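Local coordinates for actva-orf6 monooxygenase (Streptomyces coelicolor, PDB 1N5V), which probably oxidises an aromatic polyketide intermediate on the way to actinorhodin, as an antibiotic biosynthesis monooxygenase of the cofactor-free kind, at residues Val11-Phe16 against Ala58-Ala63; Phe45-Tyr50 against Tyr62-Ser67. All coordinates share one frame; numbering follows the deposited sequence.

Contact 1: Val11-Phe16 against Ala58-Ala63. With NOM (7-hydroxy-5-methyl-3,3a,5,11b-tetrahydro-1,4-dioxa-cyclopenta[a]anthracene-2,6,11-trione), chain C.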
loop_
_atom_site.group_PDB
_atom_site.type_symbol
_atom_site.label_atom_id
_atom_site.label_comp_id
_atom_site.label_asym_id
_atom_site.label_seq_id
_atom_site.Cartn_x
_atom_site.Cartn_y
_atom_site.Cartn_z
ATOM N N VAL A 11 4.240 6.303 -5.586
ATOM C CA VAL A 11 3.167 5.435 -5.185
ATOM C C VAL A 11 1.930 6.252 -4.894
ATOM O O VAL A 11 1.886 7.257 -4.185
ATOM C CB VAL A 11 3.612 4.612 -3.947
ATOM C CG1 VAL A 11 2.468 3.799 -3.320
ATOM C CG2 VAL A 11 4.757 3.659 -4.283
ATOM N N ALA A 12 0.812 5.751 -5.377
ATOM C CA ALA A 12 -0.536 6.257 -5.118
ATOM C C ALA A 12 -1.295 5.109 -4.437
ATOM O O ALA A 12 -1.395 3.966 -4.892
ATOM C CB ALA A 12 -1.213 6.670 -6.426
ATOM N N VAL A 13 -1.835 5.376 -3.274
ATOM C CA VAL A 13 -2.639 4.430 -2.509
ATOM C C VAL A 13 -4.044 5.012 -2.561
ATOM O O VAL A 13 -4.295 6.072 -2.008
ATOM C CB VAL A 13 -2.146 4.336 -1.065
ATOM C CG1 VAL A 13 -3.088 3.443 -0.277
ATOM C CG2 VAL A 13 -0.711 3.836 -1.035
ATOM N N VAL A 14 -4.934 4.352 -3.252
ATOM C CA VAL A 14 -6.271 4.811 -3.530
ATOM C C VAL A 14 -7.253 3.856 -2.855
ATOM O O VAL A 14 -7.382 2.718 -3.270
ATOM C CB VAL A 14 -6.569 4.847 -5.048
ATOM C CG1 VAL A 14 -7.921 5.477 -5.332
ATOM C CG2 VAL A 14 -5.513 5.629 -5.838
ATOM N N THR A 15 -8.024 4.401 -1.955
ATOM C CA THR A 15 -9.058 3.764 -1.188
ATOM C C THR A 15 -10.480 4.073 -1.625
ATOM O O THR A 15 -10.860 5.251 -1.582
ATOM C CB THR A 15 -8.951 4.203 0.292
ATOM O OG1 THR A 15 -7.644 3.766 0.712
ATOM C CG2 THR A 15 -9.957 3.476 1.171
ATOM N N PHE A 16 -11.225 3.048 -2.011
ATOM C CA PHE A 16 -12.608 3.217 -2.449
ATOM C C PHE A 16 -13.588 2.686 -1.395
ATOM O O PHE A 16 -13.599 1.473 -1.147
ATOM C CB PHE A 16 -12.885 2.367 -3.714
ATOM C CG PHE A 16 -12.111 2.736 -4.947
ATOM C CD1 PHE A 16 -10.804 2.262 -5.093
ATOM C CD2 PHE A 16 -12.664 3.490 -5.963
ATOM C CE1 PHE A 16 -10.036 2.623 -6.189
ATOM C CE2 PHE A 16 -11.902 3.828 -7.092
ATOM C CZ PHE A 16 -10.586 3.411 -7.194
ATOM N N ALA A 58 -13.835 -1.526 2.151
ATOM C CA ALA A 58 -13.066 -0.754 1.182
ATOM C C ALA A 58 -12.278 -1.610 0.229
ATOM O O ALA A 58 -11.989 -2.782 0.497
ATOM C CB ALA A 58 -12.137 0.200 1.979
ATOM N N VAL A 59 -12.037 -1.073 -0.944
ATOM C CA VAL A 59 -11.130 -1.650 -1.920
ATOM C C VAL A 59 -9.953 -0.690 -2.013
ATOM O O VAL A 59 -10.191 0.509 -2.034
ATOM C CB VAL A 59 -11.722 -1.903 -3.319
ATOM C CG1 VAL A 59 -10.612 -2.230 -4.326
ATOM C CG2 VAL A 59 -12.699 -3.047 -3.211
ATOM N N VAL A 60 -8.736 -1.143 -1.865
ATOM C CA VAL A 60 -7.546 -0.304 -1.864
ATOM C C VAL A 60 -6.633 -0.651 -3.029
ATOM O O VAL A 60 -6.282 -1.816 -3.239
ATOM C CB VAL A 60 -6.765 -0.513 -0.569
ATOM C CG1 VAL A 60 -5.488 0.346 -0.582
ATOM C CG2 VAL A 60 -7.594 -0.156 0.669
ATOM N N ASN A 61 -6.209 0.286 -3.823
ATOM C CA ASN A 61 -5.276 0.098 -4.935
ATOM C C ASN A 61 -3.902 0.638 -4.466
ATOM O O ASN A 61 -3.867 1.788 -4.096
ATOM C CB ASN A 61 -5.736 0.989 -6.104
ATOM C CG ASN A 61 -4.827 1.038 -7.313
ATOM O OD1 ASN A 61 -3.965 0.219 -7.511
ATOM N ND2 ASN A 61 -5.003 1.915 -8.305
ATOM N N TYR A 62 -2.837 -0.104 -4.470
ATOM C CA TYR A 62 -1.460 0.242 -4.230
ATOM C C TYR A 62 -0.826 0.275 -5.622
ATOM O O TYR A 62 -0.789 -0.795 -6.248
ATOM C CB TYR A 62 -0.719 -0.810 -3.394
ATOM C CG TYR A 62 0.725 -0.500 -3.109
ATOM C CD1 TYR A 62 1.079 0.426 -2.139
ATOM C CD2 TYR A 62 1.748 -1.123 -3.821
ATOM C CE1 TYR A 62 2.429 0.764 -1.847
ATOM C CE2 TYR A 62 3.081 -0.803 -3.590
ATOM C CZ TYR A 62 3.383 0.132 -2.609
ATOM O OH TYR A 62 4.693 0.456 -2.413
ATOM N N ALA A 63 -0.615 1.459 -6.157
ATOM C CA ALA A 63 -0.147 1.659 -7.514
ATOM C C ALA A 63 1.290 2.166 -7.544
ATOM O O ALA A 63 1.724 3.082 -6.804
ATOM C CB ALA A 63 -1.112 2.592 -8.207
HETATM C C1 NOM C . -4.008 2.678 -11.529
HETATM C C2 NOM C . -5.291 3.154 -11.321
HETATM C C3 NOM C . -5.464 4.365 -10.660
HETATM C C4 NOM C . -4.386 5.134 -10.199
HETATM C C5 NOM C . -3.108 4.629 -10.433
HETATM C C6 NOM C . -2.919 3.425 -11.105
HETATM C C10 NOM C . -6.780 4.873 -10.424
HETATM C C9 NOM C . -6.987 6.118 -9.746
HETATM C C8 NOM C . -5.914 6.902 -9.282
HETATM C C7 NOM C . -4.587 6.385 -9.523
HETATM O O3 NOM C . -3.667 7.070 -9.110
HETATM O O4 NOM C . -7.788 4.272 -10.787
HETATM O O2 NOM C . -2.011 5.326 -9.976
HETATM C C13 NOM C . -8.307 6.533 -9.568
HETATM C C14 NOM C . -8.488 7.650 -8.511
HETATM O O1 NOM C . -7.474 8.595 -8.403
HETATM C C11 NOM C . -6.167 8.094 -8.632
HETATM C C12 NOM C . -5.161 8.792 -7.754
HETATM C C15 NOM C . -9.902 8.175 -8.625
HETATM C C16 NOM C . -10.622 7.025 -9.380
HETATM O O5 NOM C . -11.858 7.079 -9.473
HETATM O O6 NOM C . -9.930 6.116 -9.859
#
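The Phe-16 ring turns its edge to the backbone of Val-59, with CD1 3.6 Å from Val-59 O and that oxygen in the ring plane. Near the far end of the ring, CZ lies 3.9 Å from O6 of the bound NOM. The Tyr-62 ring is met at a slant by two valine branches. Val-11 CG1 comes to 3.4 Å from CE1, and Val-13 CG2 sits near CD1. The ring also stacks on Tyr-62 of the second subunit, and its hydroxyl is hydrogen-bonded to His-51 of that subunit. The amide of Asn-61 is carried to the other side of the sheet. Its CG is anti to the backbone N (chi1 175°), and ND2 rests over the NOM phenol ring, 3.3 Å from C2. Ala-63 CB and Val-14 CG2 touch the same face of NOM, Val-14 CG2 at 3.7 Å from C8. Behind this surface the strands run antiparallel. Ala-12 with Ala-63, Val-14 with Asn-61 and Phe-16 with Val-59 are the hydrogen-bonded pairs. Phe-16 N to Val-59 O is short and almost straight, 2.7 Å with 177° at the hydrogen. Val-13 meets Val-60 on the side away from NOM, CG1 to CG1 at 3.9 Å. One side of the ladder thus lines the ligand pocket, and the other faces the partner subunit. This is the dimeric alpha/beta barrel, a ferredoxin-like fold with its pocket between sheet and helices.

Contact 2: Phe45-Tyr50 against Tyr62-Ser67. With NOM (7-hydroxy-5-methyl-3,3a,5,11b-tetrahydro-1,4-dioxa-cyclopenta[a]anthracene-2,6,11-trione), chain C.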
loop_
_atom_site.group_PDB
_atom_site.type_symbol
_atom_site.label_atom_id
_atom_site.label_comp_id
_atom_site.label_asym_id
_atom_site.label_seq_id
_atom_site.Cartn_x
_atom_site.Cartn_y
_atom_site.Cartn_z
ATOM N N PHE A 45 4.303 3.276 -15.977
ATOM C CA PHE A 45 3.390 2.502 -15.108
ATOM C C PHE A 45 4.013 1.206 -14.657
ATOM O O PHE A 45 4.517 0.560 -15.588
ATOM C CB PHE A 45 2.130 2.137 -15.910
ATOM C CG PHE A 45 1.186 1.209 -15.165
ATOM C CD1 PHE A 45 0.488 1.662 -14.070
ATOM C CD2 PHE A 45 0.990 -0.086 -15.603
ATOM C CE1 PHE A 45 -0.415 0.817 -13.431
ATOM C CE2 PHE A 45 0.096 -0.935 -14.957
ATOM C CZ PHE A 45 -0.626 -0.468 -13.862
ATOM N N LEU A 46 4.051 0.905 -13.378
ATOM C CA LEU A 46 4.655 -0.323 -12.899
ATOM C C LEU A 46 3.605 -1.328 -12.426
ATOM O O LEU A 46 3.774 -2.540 -12.577
ATOM C CB LEU A 46 5.728 -0.037 -11.826
ATOM C CG LEU A 46 6.963 0.780 -12.301
ATOM C CD1 LEU A 46 7.988 1.106 -11.220
ATOM C CD2 LEU A 46 7.690 -0.010 -13.415
ATOM N N SER A 47 2.516 -0.957 -11.782
ATOM C CA SER A 47 1.531 -1.924 -11.343
ATOM C C SER A 47 0.404 -1.215 -10.627
ATOM O O SER A 47 0.581 -0.082 -10.204
ATOM C CB SER A 47 2.139 -2.940 -10.346
ATOM O OG SER A 47 2.428 -2.307 -9.093
ATOM N N ALA A 48 -0.741 -1.850 -10.596
ATOM C CA ALA A 48 -1.866 -1.405 -9.774
ATOM C C ALA A 48 -2.433 -2.689 -9.132
ATOM O O ALA A 48 -3.000 -3.552 -9.842
ATOM C CB ALA A 48 -2.890 -0.620 -10.561
ATOM N N THR A 49 -2.281 -2.797 -7.819
ATOM C CA THR A 49 -2.810 -3.986 -7.117
ATOM C C THR A 49 -4.022 -3.682 -6.253
ATOM O O THR A 49 -3.939 -2.783 -5.422
ATOM C CB THR A 49 -1.734 -4.597 -6.232
ATOM O OG1 THR A 49 -0.645 -4.875 -7.140
ATOM C CG2 THR A 49 -2.197 -5.845 -5.519
ATOM N N TYR A 50 -5.134 -4.333 -6.539
ATOM C CA TYR A 50 -6.398 -4.047 -5.863
ATOM C C TYR A 50 -6.666 -5.072 -4.764
ATOM O O TYR A 50 -6.560 -6.281 -4.966
ATOM C CB TYR A 50 -7.589 -4.139 -6.808
ATOM C CG TYR A 50 -7.612 -2.931 -7.727
ATOM C CD1 TYR A 50 -6.762 -2.937 -8.834
ATOM C CD2 TYR A 50 -8.416 -1.869 -7.492
ATOM C CE1 TYR A 50 -6.729 -1.838 -9.683
ATOM C CE2 TYR A 50 -8.395 -0.747 -8.307
ATOM C CZ TYR A 50 -7.533 -0.761 -9.390
ATOM O OH TYR A 50 -7.542 0.282 -10.258
ATOM N N TYR A 62 -2.837 -0.104 -4.470
ATOM C CA TYR A 62 -1.460 0.242 -4.230
ATOM C C TYR A 62 -0.826 0.275 -5.622
ATOM O O TYR A 62 -0.789 -0.795 -6.248
ATOM C CB TYR A 62 -0.719 -0.810 -3.394
ATOM C CG TYR A 62 0.725 -0.500 -3.109
ATOM C CD1 TYR A 62 1.079 0.426 -2.139
ATOM C CD2 TYR A 62 1.748 -1.123 -3.821
ATOM C CE1 TYR A 62 2.429 0.764 -1.847
ATOM C CE2 TYR A 62 3.081 -0.803 -3.590
ATOM C CZ TYR A 62 3.383 0.132 -2.609
ATOM O OH TYR A 62 4.693 0.456 -2.413
ATOM N N ALA A 63 -0.615 1.459 -6.157
ATOM C CA ALA A 63 -0.147 1.659 -7.514
ATOM C C ALA A 63 1.290 2.166 -7.544
ATOM O O ALA A 63 1.724 3.082 -6.804
ATOM C CB ALA A 63 -1.112 2.592 -8.207
ATOM N N GLN A 64 2.117 1.545 -8.350
ATOM C CA GLN A 64 3.552 1.852 -8.451
ATOM C C GLN A 64 3.851 2.538 -9.782
ATOM O O GLN A 64 3.324 2.095 -10.802
ATOM C CB GLN A 64 4.354 0.539 -8.439
ATOM C CG GLN A 64 4.525 -0.185 -7.131
ATOM C CD GLN A 64 5.183 -1.557 -7.284
ATOM O OE1 GLN A 64 4.989 -2.262 -8.299
ATOM N NE2 GLN A 64 5.952 -2.022 -6.300
ATOM N N TRP A 65 4.593 3.650 -9.760
ATOM C CA TRP A 65 4.918 4.471 -10.871
ATOM C C TRP A 65 6.425 4.773 -10.837
ATOM O O TRP A 65 6.979 4.836 -9.741
ATOM C CB TRP A 65 4.204 5.858 -10.920
ATOM C CG TRP A 65 2.778 5.657 -11.305
ATOM C CD1 TRP A 65 1.759 5.327 -10.432
ATOM C CD2 TRP A 65 2.231 5.647 -12.645
ATOM N NE1 TRP A 65 0.622 5.138 -11.182
ATOM C CE2 TRP A 65 0.864 5.347 -12.520
ATOM C CE3 TRP A 65 2.737 5.868 -13.896
ATOM C CZ2 TRP A 65 0.006 5.287 -13.596
ATOM C CZ3 TRP A 65 1.901 5.816 -15.003
ATOM C CH2 TRP A 65 0.539 5.514 -14.855
ATOM N N GLU A 66 7.027 5.006 -12.015
ATOM C CA GLU A 66 8.480 5.222 -11.958
ATOM C C GLU A 66 8.809 6.584 -11.354
ATOM O O GLU A 66 9.802 6.758 -10.634
ATOM C CB GLU A 66 9.158 5.002 -13.273
ATOM C CG GLU A 66 9.002 3.688 -14.005
ATOM C CD GLU A 66 9.926 3.578 -15.211
ATOM O OE1 GLU A 66 10.403 4.635 -15.711
ATOM O OE2 GLU A 66 10.227 2.453 -15.683
ATOM N N SER A 67 7.934 7.551 -11.537
ATOM C CA SER A 67 8.130 8.894 -11.020
ATOM C C SER A 67 6.780 9.594 -11.025
ATOM O O SER A 67 5.812 9.151 -11.685
ATOM C CB SER A 67 9.158 9.640 -11.908
ATOM O OG SER A 67 8.561 9.903 -13.166
HETATM C C1 NOM C . -4.008 2.678 -11.529
HETATM C C2 NOM C . -5.291 3.154 -11.321
HETATM C C3 NOM C . -5.464 4.365 -10.660
HETATM C C4 NOM C . -4.386 5.134 -10.199
HETATM C C5 NOM C . -3.108 4.629 -10.433
HETATM C C6 NOM C . -2.919 3.425 -11.105
HETATM C C10 NOM C . -6.780 4.873 -10.424
HETATM C C9 NOM C . -6.987 6.118 -9.746
HETATM C C8 NOM C . -5.914 6.902 -9.282
HETATM C C7 NOM C . -4.587 6.385 -9.523
HETATM O O3 NOM C . -3.667 7.070 -9.110
HETATM O O4 NOM C . -7.788 4.272 -10.787
HETATM O O2 NOM C . -2.011 5.326 -9.976
HETATM C C13 NOM C . -8.307 6.533 -9.568
HETATM C C14 NOM C . -8.488 7.650 -8.511
HETATM O O1 NOM C . -7.474 8.595 -8.403
HETATM C C11 NOM C . -6.167 8.094 -8.632
HETATM C C12 NOM C . -5.161 8.792 -7.754
HETATM C C15 NOM C . -9.902 8.175 -8.625
HETATM C C16 NOM C . -10.622 7.025 -9.380
HETATM O O5 NOM C . -11.858 7.079 -9.473
HETATM O O6 NOM C . -9.930 6.116 -9.859
HETATM O O HOH W 1 1.141 -2.742 -6.755
#
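Phe-45 and Trp-65 form an edge-to-face pair. The edge of the phenylalanine points at the face of the indole, with the planes at 67° and the Phe-45 ring centroid 5.4 Å from that of the Trp-65 six-membered ring. The same indole ring receives Phe-45 CA over its face, a CH-pi contact 3.9 Å from the centroid. Held in this way, Trp-65 offers NE1 along its edge to NOM, and NE1 donates to O2 at 2.9 Å. Ala-48 CB touches the ligand from the other strand, 3.6 Å from NOM C1.

On the opposite side of the hairpin a polar cluster forms, and Val-3 of the second subunit packs against it. Ser-47 OG lies between its backbone N and carbonyl carbon (chi1 70°), where it donates to Gln-64 OE1 at 2.7 Å. It approaches from above the amide plane. OE1 also accepts from the N-terminal Ala-1 N. A water donates to Ser-47 OG and to Tyr-62 O, and bonds to Thr-49 OG1, linking three residues of the two strands.

A classic beta bulge shifts the register by one residue: Leu-46 and Ser-47 both face Gln-64. Leu-46 N reaches Gln-64 O at 2.9 Å, and Ser-47 N bonds weakly to the same oxygen. Beyond Trp-65 the chain leaves the sheet, and Ser-67 caps helix 68-76, whose Tyr-71 meets Trp-65 edge-to-face. Strand 58-65 pairs along its other edge with strand 10-17, while residues 48-50 pair with a strand of the second subunit.

How the contacts relate
Contact 1 and contact 2 are neighbouring ladders of one antiparallel sheet, their centres about 10 Å apart. Strand 58-65 is the middle strand of the three, and Tyr-62 and Ala-63 belong to both contacts. Along the chain, residues 11-16 come first, then 45-50, then the shared strand. Contact 2 is thus a local hairpin, whereas contact 1 brings in a strand from before the helix 21-31. The two touch directly at the ligand side, where Asn-61 OD1 packs 3.3 Å from Ala-48 CB. Both reach NOM, so together they make a continuous wall of its pocket. Both also meet the second subunit, which places the pocket-forming sheet at the dimer interface.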